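Local coordinates for diol-dehydratase (Roseburia inulinivorans, PDB 5I2A), which catalyses the dehydration of 1,2-propanediol as a B12-independent lyase of the glycyl radical enzyme family, at residues P296-D301 and N361-M366; A98-V103 and E116-L121; L744-A749 and R778-Q783. One frame throughout, in Å; residues are numbered along the deposited sequence.

Contact 1. Residues P296-D301 and N361-M366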
loop_
_atom_site.group_PDB
_atom_site.type_symbol
_atom_site.label_atom_id
_atom_site.label_comp_id
_atom_site.label_asym_id
_atom_site.label_seq_id
_atom_site.Cartn_x
_atom_site.Cartn_y
_atom_site.Cartn_z
ATOM N N PRO A 296 3.381 -36.488 -20.052
ATOM C CA PRO A 296 2.073 -37.003 -20.482
ATOM C C PRO A 296 1.693 -36.569 -21.899
ATOM O O PRO A 296 1.049 -37.333 -22.608
ATOM C CB PRO A 296 1.100 -36.400 -19.455
ATOM C CG PRO A 296 1.921 -36.182 -18.251
ATOM C CD PRO A 296 3.275 -35.770 -18.767
ATOM N N TYR A 297 2.110 -35.374 -22.304
ATOM C CA TYR A 297 1.797 -34.864 -23.634
ATOM C C TYR A 297 2.640 -35.564 -24.688
ATOM O O TYR A 297 2.177 -35.833 -25.789
ATOM C CB TYR A 297 1.990 -33.340 -23.677
ATOM C CG TYR A 297 1.136 -32.699 -22.619
ATOM C CD1 TYR A 297 1.624 -32.511 -21.329
ATOM C CD2 TYR A 297 -0.190 -32.377 -22.877
ATOM C CE1 TYR A 297 0.826 -31.984 -20.337
ATOM C CE2 TYR A 297 -0.996 -31.836 -21.892
ATOM C CZ TYR A 297 -0.483 -31.637 -20.626
ATOM O OH TYR A 297 -1.279 -31.112 -19.640
ATOM N N TYR A 298 3.873 -35.887 -24.330
ATOM C CA TYR A 298 4.735 -36.634 -25.223
ATOM C C TYR A 298 4.207 -38.060 -25.408
ATOM O O TYR A 298 4.040 -38.531 -26.528
ATOM C CB TYR A 298 6.150 -36.663 -24.676
ATOM C CG TYR A 298 7.066 -37.617 -25.398
ATOM C CD1 TYR A 298 7.590 -37.290 -26.639
ATOM C CD2 TYR A 298 7.429 -38.838 -24.831
ATOM C CE1 TYR A 298 8.438 -38.149 -27.309
ATOM C CE2 TYR A 298 8.289 -39.710 -25.501
ATOM C CZ TYR A 298 8.787 -39.350 -26.741
ATOM O OH TYR A 298 9.632 -40.186 -27.426
ATOM N N GLU A 299 3.935 -38.729 -24.296
ATOM C CA GLU A 299 3.520 -40.120 -24.324
ATOM C C GLU A 299 2.236 -40.329 -25.131
ATOM O O GLU A 299 2.149 -41.254 -25.927
ATOM C CB GLU A 299 3.337 -40.641 -22.906
ATOM C CG GLU A 299 2.956 -42.104 -22.852
ATOM C CD GLU A 299 2.927 -42.652 -21.444
ATOM O OE1 GLU A 299 2.172 -42.112 -20.610
ATOM O OE2 GLU A 299 3.667 -43.620 -21.171
ATOM N N LYS A 300 1.255 -39.457 -24.943
ATOM C CA LYS A 300 -0.015 -39.605 -25.637
ATOM C C LYS A 300 0.142 -39.480 -27.150
ATOM O O LYS A 300 -0.388 -40.297 -27.899
ATOM C CB LYS A 300 -1.025 -38.579 -25.134
ATOM C CG LYS A 300 -2.374 -38.664 -25.827
ATOM C CD LYS A 300 -3.349 -37.640 -25.276
ATOM C CE LYS A 300 -4.551 -37.494 -26.191
ATOM N NZ LYS A 300 -5.574 -36.583 -25.613
ATOM N N ASP A 301 0.861 -38.454 -27.593
ATOM C CA ASP A 301 1.156 -38.259 -29.011
ATOM C C ASP A 301 1.859 -39.465 -29.613
ATOM O O ASP A 301 1.544 -39.895 -30.718
ATOM C CB ASP A 301 2.035 -37.023 -29.212
ATOM C CG ASP A 301 1.254 -35.818 -29.657
ATOM O OD1 ASP A 301 0.058 -35.729 -29.303
ATOM O OD2 ASP A 301 1.841 -34.953 -30.341
ATOM N N ASN A 361 12.380 -40.822 -17.378
ATOM C CA ASN A 361 11.564 -41.224 -18.511
ATOM C C ASN A 361 12.271 -40.863 -19.821
ATOM O O ASN A 361 13.420 -40.420 -19.805
ATOM C CB ASN A 361 10.164 -40.598 -18.427
ATOM C CG ASN A 361 10.184 -39.072 -18.415
ATOM O OD1 ASN A 361 10.901 -38.436 -19.180
ATOM N ND2 ASN A 361 9.352 -38.482 -17.567
ATOM N N ASP A 362 11.590 -41.045 -20.945
ATOM C CA ASP A 362 12.185 -40.739 -22.240
ATOM C C ASP A 362 12.637 -39.278 -22.362
ATOM O O ASP A 362 13.685 -38.994 -22.938
ATOM C CB ASP A 362 11.206 -41.058 -23.374
ATOM C CG ASP A 362 11.302 -42.511 -23.846
ATOM O OD1 ASP A 362 12.392 -43.112 -23.746
ATOM O OD2 ASP A 362 10.291 -43.038 -24.335
ATOM N N LEU A 363 11.842 -38.355 -21.831
ATOM C CA LEU A 363 12.190 -36.941 -21.938
ATOM C C LEU A 363 13.426 -36.609 -21.101
ATOM O O LEU A 363 14.182 -35.711 -21.461
ATOM C CB LEU A 363 11.008 -36.052 -21.525
ATOM C CG LEU A 363 9.802 -36.074 -22.465
ATOM C CD1 LEU A 363 8.758 -35.055 -22.044
ATOM C CD2 LEU A 363 10.230 -35.800 -23.901
ATOM N N SER A 364 13.630 -37.325 -19.994
ATOM C CA SER A 364 14.820 -37.121 -19.168
ATOM C C SER A 364 16.096 -37.219 -20.034
ATOM O O SER A 364 16.975 -36.351 -19.974
ATOM C CB SER A 364 14.890 -38.139 -18.017
ATOM O OG SER A 364 13.672 -38.229 -17.304
ATOM N N PHE A 365 16.184 -38.267 -20.849
ATOM C CA PHE A 365 17.327 -38.437 -21.750
ATOM C C PHE A 365 17.314 -37.400 -22.870
ATOM O O PHE A 365 18.356 -36.876 -23.246
ATOM C CB PHE A 365 17.351 -39.857 -22.342
ATOM C CG PHE A 365 17.590 -40.933 -21.316
ATOM C CD1 PHE A 365 18.874 -41.310 -20.968
ATOM C CD2 PHE A 365 16.534 -41.545 -20.682
ATOM C CE1 PHE A 365 19.087 -42.284 -20.014
ATOM C CE2 PHE A 365 16.748 -42.521 -19.731
ATOM C CZ PHE A 365 18.023 -42.883 -19.390
ATOM N N MET A 366 16.135 -37.089 -23.398
ATOM C CA MET A 366 16.063 -36.187 -24.544
ATOM C C MET A 366 16.459 -34.752 -24.179
ATOM O O MET A 366 16.980 -34.026 -25.020
ATOM C CB MET A 366 14.669 -36.235 -25.160
ATOM C CG MET A 366 14.395 -37.616 -25.807
ATOM S SD MET A 366 12.665 -37.972 -26.161
ATOM C CE MET A 366 12.383 -36.726 -27.397
HETATM O O HOH W 1 10.220 -42.581 -26.816
#
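A first torsion of 170° swings the Y298 ring off the backbone of helix 295-303 toward helix 362-374, and M366 meets it from the opposite direction with a bend at chi3 (65°) that brings CE to the CE1 side of the phenol. L363 lies over one face of the Y298 ring, off-centre toward the rim: its CD2 is 3.9 Å from Y298 CG and 4.2 Å from the ring centroid, a CH-pi contact. M366 SD approaches the hydroxyl end obliquely, 4.0 Å from Y298 OH, in a Met-aromatic contact. The third neighbour is D362, whose CB is 3.9 Å from Y298 CE2 and whose carboxylate stands almost perpendicular to the ring.

The polar end of Y298 is linked to the same aspartate through a water at the ring edge, in the ring plane. This water is 2.5 Å from Y298 OH and donates to D362 OD2, also at 2.5 Å; the two short distances leave its place doubtful. D362 OD1 has a firmer anchor, the backbone N of D5. One residue earlier, N361 caps the helix: its OD1 accepts from S364 N, and N361 N returns a bond to S364 OG at 2.9 Å, a capping box that fixes the turn carrying D362 and L363.

The two helical segments run at 108° with axes 11.3 Å apart at closest approach, bridged by the Y298 side chain. Helix 309-323 packs against both, A312 touching Y298 and M366 and I316 touching L363, while F262 meets the tyrosine ring edge-to-face.

Contact 2. Residues A98-V103 and E116-L121; sequences AEFETV and ETKKRL
The F100 ring and the K118 chain lie side by side and point opposite ways, so that the lysine's methylenes lie over one face of the phenyl ring. K118 CG sits 3.9 Å from the F100 ring centroid, only 16° off the ring normal, in a CH-pi contact. At the ring edge, near its plane, L121 CB approaches F100 CZ at 4.0 Å; face and edge of one ring are thus packed by residues one helical turn apart.

Beyond CG the K118 chain is fully extended (chi2 174°), which carries its ammonium past the ring to E101, whose side chain is roughly perpendicular to it. K118 NZ donates to E101 OE2 at 2.7 Å, from the syn side but 34° out of the carboxylate plane, a salt bridge on the solvent side. E115 OE1 is a second partner, so two carboxylates probably favour the charged form of the amine.

This is local packing that joins a loop to the helix following it. The loop, shaped by E99 O accepting from both T102 N and V103 N, follows helix 94-97 and folds back on helix 115-125, with I113, just ahead of that helix, touching F100 and V103.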
loop_
_atom_site.group_PDB
_atom_site.type_symbol
_atom_site.label_atom_id
_atom_site.label_comp_id
_atom_site.label_asym_id
_atom_site.label_seq_id
_atom_site.Cartn_x
_atom_site.Cartn_y
_atom_site.Cartn_z
ATOM N N ALA A 98 23.034 6.474 -18.303
ATOM C CA ALA A 98 24.420 6.835 -18.011
ATOM C C ALA A 98 25.419 5.992 -18.805
ATOM O O ALA A 98 26.589 6.345 -18.894
ATOM C CB ALA A 98 24.709 6.699 -16.520
ATOM N N GLU A 99 24.966 4.877 -19.366
ATOM C CA GLU A 99 25.855 4.000 -20.125
ATOM C C GLU A 99 25.586 4.041 -21.626
ATOM O O GLU A 99 26.087 3.196 -22.357
ATOM C CB GLU A 99 25.733 2.544 -19.642
ATOM C CG GLU A 99 26.300 2.301 -18.262
ATOM C CD GLU A 99 26.384 0.819 -17.896
ATOM O OE1 GLU A 99 26.820 -0.005 -18.738
ATOM O OE2 GLU A 99 26.027 0.490 -16.749
ATOM N N PHE A 100 24.781 4.994 -22.081
ATOM C CA PHE A 100 24.433 5.059 -23.506
ATOM C C PHE A 100 25.648 5.003 -24.440
ATOM O O PHE A 100 25.603 4.354 -25.477
ATOM C CB PHE A 100 23.649 6.334 -23.820
ATOM C CG PHE A 100 22.167 6.222 -23.593
ATOM C CD1 PHE A 100 21.588 5.012 -23.249
ATOM C CD2 PHE A 100 21.349 7.340 -23.733
ATOM C CE1 PHE A 100 20.234 4.912 -23.048
ATOM C CE2 PHE A 100 20.004 7.246 -23.532
ATOM C CZ PHE A 100 19.438 6.028 -23.191
ATOM N N GLU A 101 26.720 5.693 -24.072
ATOM C CA GLU A 101 27.875 5.829 -24.954
ATOM C C GLU A 101 28.901 4.710 -24.771
ATOM O O GLU A 101 29.809 4.559 -25.594
ATOM C CB GLU A 101 28.548 7.193 -24.737
ATOM C CG GLU A 101 27.597 8.368 -24.932
ATOM C CD GLU A 101 26.818 8.246 -26.230
ATOM O OE1 GLU A 101 27.462 8.194 -27.294
ATOM O OE2 GLU A 101 25.572 8.175 -26.191
ATOM N N THR A 102 28.752 3.921 -23.708
ATOM C CA THR A 102 29.774 2.932 -23.342
ATOM C C THR A 102 29.312 1.469 -23.368
ATOM O O THR A 102 30.140 0.559 -23.347
ATOM C CB THR A 102 30.320 3.204 -21.928
ATOM O OG1 THR A 102 29.236 3.231 -20.993
ATOM C CG2 THR A 102 31.062 4.545 -21.877
ATOM N N VAL A 103 28.004 1.239 -23.385
ATOM C CA VAL A 103 27.501 -0.110 -23.212
ATOM C C VAL A 103 27.870 -1.001 -24.405
ATOM O O VAL A 103 28.038 -2.205 -24.245
ATOM C CB VAL A 103 25.975 -0.125 -22.967
ATOM C CG1 VAL A 103 25.197 0.411 -24.166
ATOM C CG2 VAL A 103 25.503 -1.531 -22.572
ATOM N N GLU A 116 18.668 6.194 -32.376
ATOM C CA GLU A 116 17.228 6.382 -32.275
ATOM C C GLU A 116 16.676 5.706 -31.011
ATOM O O GLU A 116 15.753 6.222 -30.379
ATOM C CB GLU A 116 16.524 5.851 -33.522
ATOM C CG GLU A 116 15.012 6.032 -33.514
ATOM C CD GLU A 116 14.573 7.491 -33.549
ATOM O OE1 GLU A 116 15.382 8.367 -33.938
ATOM O OE2 GLU A 116 13.408 7.761 -33.190
ATOM N N THR A 117 17.244 4.563 -30.635
ATOM C CA THR A 117 16.802 3.892 -29.409
ATOM C C THR A 117 17.134 4.752 -28.189
ATOM O O THR A 117 16.297 4.912 -27.318
ATOM C CB THR A 117 17.417 2.492 -29.270
ATOM O OG1 THR A 117 16.885 1.657 -30.302
ATOM C CG2 THR A 117 17.067 1.859 -27.902
ATOM N N LYS A 118 18.322 5.350 -28.156
ATOM C CA LYS A 118 18.663 6.269 -27.076
ATOM C C LYS A 118 17.621 7.385 -26.938
ATOM O O LYS A 118 17.155 7.680 -25.835
ATOM C CB LYS A 118 20.042 6.885 -27.291
ATOM C CG LYS A 118 21.213 5.900 -27.243
ATOM C CD LYS A 118 22.498 6.625 -27.626
ATOM C CE LYS A 118 23.682 5.684 -27.830
ATOM N NZ LYS A 118 24.921 6.468 -28.153
ATOM N N LYS A 119 17.256 8.002 -28.060
ATOM C CA LYS A 119 16.287 9.094 -28.028
ATOM C C LYS A 119 14.931 8.629 -27.521
ATOM O O LYS A 119 14.292 9.317 -26.734
ATOM C CB LYS A 119 16.132 9.738 -29.410
ATOM C CG LYS A 119 17.394 10.437 -29.911
ATOM C CD LYS A 119 18.204 11.064 -28.763
ATOM C CE LYS A 119 17.608 12.398 -28.285
ATOM N NZ LYS A 119 18.506 13.121 -27.333
ATOM N N ARG A 120 14.490 7.466 -27.982
ATOM C CA ARG A 120 13.213 6.941 -27.545
ATOM C C ARG A 120 13.201 6.590 -26.053
ATOM O O ARG A 120 12.209 6.824 -25.375
ATOM C CB ARG A 120 12.845 5.727 -28.372
ATOM C CG ARG A 120 12.691 6.055 -29.841
ATOM C CD ARG A 120 11.645 5.192 -30.468
ATOM N NE ARG A 120 12.188 3.977 -30.997
ATOM C CZ ARG A 120 11.550 2.817 -31.041
ATOM N NH1 ARG A 120 10.332 2.685 -30.542
ATOM N NH2 ARG A 120 12.154 1.779 -31.588
ATOM N N LEU A 121 14.301 6.035 -25.553
ATOM C CA LEU A 121 14.394 5.696 -24.138
ATOM C C LEU A 121 14.378 6.959 -23.285
ATOM O O LEU A 121 13.748 6.978 -22.236
ATOM C CB LEU A 121 15.654 4.866 -23.838
ATOM C CG LEU A 121 15.611 3.421 -24.330
ATOM C CD1 LEU A 121 16.908 2.668 -24.033
ATOM C CD2 LEU A 121 14.410 2.687 -23.729
#

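Contact 3. Residues L744-A749 and R778-Q783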
loop_
_atom_site.group_PDB
_atom_site.type_symbol
_atom_site.label_atom_id
_atom_site.label_comp_id
_atom_site.label_asym_id
_atom_site.label_seq_id
_atom_site.Cartn_x
_atom_site.Cartn_y
_atom_site.Cartn_z
ATOM N N LEU A 744 31.066 -28.812 6.252
ATOM C CA LEU A 744 30.162 -27.687 6.444
ATOM C C LEU A 744 28.752 -28.203 6.718
ATOM O O LEU A 744 28.398 -29.308 6.289
ATOM C CB LEU A 744 30.135 -26.788 5.213
ATOM C CG LEU A 744 31.435 -26.184 4.695
ATOM C CD1 LEU A 744 31.117 -25.317 3.508
ATOM C CD2 LEU A 744 32.100 -25.373 5.796
ATOM N N ASP A 745 27.939 -27.400 7.392
ATOM C CA ASP A 745 26.509 -27.708 7.473
ATOM C C ASP A 745 25.807 -27.145 6.236
ATOM O O ASP A 745 25.524 -25.955 6.176
ATOM C CB ASP A 745 25.888 -27.131 8.745
ATOM C CG ASP A 745 24.442 -27.570 8.952
ATOM O OD1 ASP A 745 23.759 -27.939 7.976
ATOM O OD2 ASP A 745 23.984 -27.531 10.105
ATOM N N HIS A 746 25.509 -28.002 5.266
ATOM C CA HIS A 746 24.881 -27.540 4.034
ATOM C C HIS A 746 23.386 -27.343 4.167
ATOM O O HIS A 746 22.824 -26.435 3.547
ATOM C CB HIS A 746 25.150 -28.519 2.895
ATOM C CG HIS A 746 26.586 -28.587 2.489
ATOM N ND1 HIS A 746 27.055 -28.024 1.323
ATOM C CD2 HIS A 746 27.661 -29.140 3.102
ATOM C CE1 HIS A 746 28.356 -28.227 1.234
ATOM N NE2 HIS A 746 28.749 -28.901 2.300
ATOM N N ALA A 747 22.749 -28.208 4.953
ATOM C CA ALA A 747 21.294 -28.229 5.068
ATOM C C ALA A 747 20.742 -26.940 5.674
ATOM O O ALA A 747 19.684 -26.487 5.279
ATOM C CB ALA A 747 20.841 -29.432 5.894
ATOM N N ILE A 748 21.468 -26.343 6.615
ATOM C CA ILE A 748 21.020 -25.081 7.197
ATOM C C ILE A 748 21.067 -23.953 6.155
ATOM O O ILE A 748 20.270 -23.026 6.222
ATOM C CB ILE A 748 21.834 -24.705 8.459
ATOM C CG1 ILE A 748 21.140 -23.586 9.238
ATOM C CG2 ILE A 748 23.292 -24.340 8.150
ATOM C CD1 ILE A 748 21.851 -23.277 10.579
ATOM N N ALA A 749 21.965 -24.066 5.176
ATOM C CA ALA A 749 21.984 -23.133 4.046
ATOM C C ALA A 749 20.992 -23.589 2.983
ATOM O O ALA A 749 21.377 -23.974 1.875
ATOM C CB ALA A 749 23.378 -23.027 3.453
ATOM N N ARG A 778 28.875 -39.369 -5.636
ATOM C CA ARG A 778 28.189 -40.098 -4.575
ATOM C C ARG A 778 28.955 -40.089 -3.244
ATOM O O ARG A 778 28.343 -40.042 -2.191
ATOM C CB ARG A 778 27.916 -41.532 -5.007
ATOM C CG ARG A 778 26.823 -41.632 -6.042
ATOM C CD ARG A 778 26.189 -42.996 -6.006
ATOM N NE ARG A 778 25.051 -43.132 -6.912
ATOM C CZ ARG A 778 23.830 -42.670 -6.662
ATOM N NH1 ARG A 778 23.573 -42.005 -5.545
ATOM N NH2 ARG A 778 22.862 -42.868 -7.538
ATOM N N GLY A 779 30.285 -40.120 -3.293
ATOM C CA GLY A 779 31.084 -40.047 -2.080
ATOM C C GLY A 779 30.853 -38.753 -1.306
ATOM O O GLY A 779 30.796 -38.749 -0.079
ATOM N N TYR A 780 30.732 -37.647 -2.033
ATOM C CA TYR A 780 30.398 -36.349 -1.447
ATOM C C TYR A 780 28.945 -36.318 -0.961
ATOM O O TYR A 780 28.660 -35.880 0.153
ATOM C CB TYR A 780 30.647 -35.249 -2.480
ATOM C CG TYR A 780 30.273 -33.858 -2.058
ATOM C CD1 TYR A 780 30.928 -33.226 -1.014
ATOM C CD2 TYR A 780 29.287 -33.157 -2.734
ATOM C CE1 TYR A 780 30.597 -31.929 -0.641
ATOM C CE2 TYR A 780 28.946 -31.859 -2.366
ATOM C CZ TYR A 780 29.611 -31.256 -1.323
ATOM O OH TYR A 780 29.282 -29.983 -0.948
ATOM N N PHE A 781 28.026 -36.789 -1.797
ATOM C CA PHE A 781 26.608 -36.766 -1.441
ATOM C C PHE A 781 26.343 -37.663 -0.216
ATOM O O PHE A 781 25.520 -37.326 0.631
ATOM C CB PHE A 781 25.726 -37.189 -2.629
ATOM C CG PHE A 781 25.536 -36.111 -3.684
ATOM C CD1 PHE A 781 26.148 -34.874 -3.560
ATOM C CD2 PHE A 781 24.739 -36.345 -4.795
ATOM C CE1 PHE A 781 25.964 -33.884 -4.529
ATOM C CE2 PHE A 781 24.549 -35.379 -5.761
ATOM C CZ PHE A 781 25.159 -34.136 -5.635
ATOM N N ASP A 782 27.078 -38.771 -0.101
ATOM C CA ASP A 782 26.941 -39.674 1.052
ATOM C C ASP A 782 27.419 -39.046 2.355
ATOM O O ASP A 782 27.146 -39.563 3.434
ATOM C CB ASP A 782 27.712 -40.972 0.826
ATOM C CG ASP A 782 27.028 -41.890 -0.153
ATOM O OD1 ASP A 782 25.838 -41.690 -0.434
ATOM O OD2 ASP A 782 27.697 -42.801 -0.653
ATOM N N GLN A 783 28.148 -37.941 2.253
ATOM C CA GLN A 783 28.557 -37.192 3.430
ATOM C C GLN A 783 27.711 -35.918 3.600
ATOM O O GLN A 783 28.095 -35.001 4.315
ATOM C CB GLN A 783 30.043 -36.855 3.338
ATOM C CG GLN A 783 30.961 -38.079 3.328
ATOM C CD GLN A 783 32.421 -37.696 3.199
ATOM O OE1 GLN A 783 33.084 -37.387 4.190
ATOM N NE2 GLN A 783 32.928 -37.698 1.968
#
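The backbone of 744-749 goes from extended at L744 and D745 into a turn with helical torsions at 746-748, and faces the C-terminal end of helix 766-781, on which Y780 lies. H746 and Y780 make the contact, their side chains coming from opposite directions. The edge of the Y780 ring is directed at the face of H746 in an offset edge-to-face pair, with centroids 5.9 Å apart and planes at 84°. Y780, with chi1 176°, carries its ring out from the helix so that the hydroxyl end reaches the imidazole obliquely. Y780 OH and H746 CE1 are 2.9 Å apart, shorter than a usual carbon-oxygen contact and so doubtful in detail.

Both imidazole nitrogens are engaged, ND1 by T753 OG1 and NE2 by V741 O, which fixes the rotation of the ring. An alanine here is likely to leave T753 OG1 and V741 O without this mate and to open a gap beside the Y780 hydroxyl. The turn is itself pinned by D745, whose OD1 accepts from I748 N at 3.1 Å, an Asx motif. Across the contact, Q783 NE2 turns back to G779 O at 3.1 Å and also bonds N739 OD1, tying the helix end to helix 734-741.

C738 and V741 of that helix touch Y780, and F755 meets its ring edge-to-face. L744 and I748 pack on helix 661-678, whereas F781 and R778 touch V385. Within the glycine radical region, the pair thus joins this loop to the helix lying against the mixed sheet that contains strands 380-385 and 756-759.

Overall arrangement
All three contacts are mainly buried, yet contact 2 reaches the surface through its glutamate, whereas none of the touching residues of contacts 1 and 3 is exposed. Contacts 1 and 2 centre on one ring, contact 3 on two: contact 1 packs leucine, methionine and aspartate against a tyrosine between two helices; contact 2 lays a lysine along a phenylalanine and ends in a charge pair; contact 3 sets a tyrosine against a histidine held by polar neighbours. No helix or strand is shared. Contacts 1 and 2 belong to the pyruvate formate lyase-like region, contact 3 to the glycine radical region. Nearest atoms of contacts 1 and 3 are about 13 Å apart; those of contact 2 are about 34 Å and 31 Å from them.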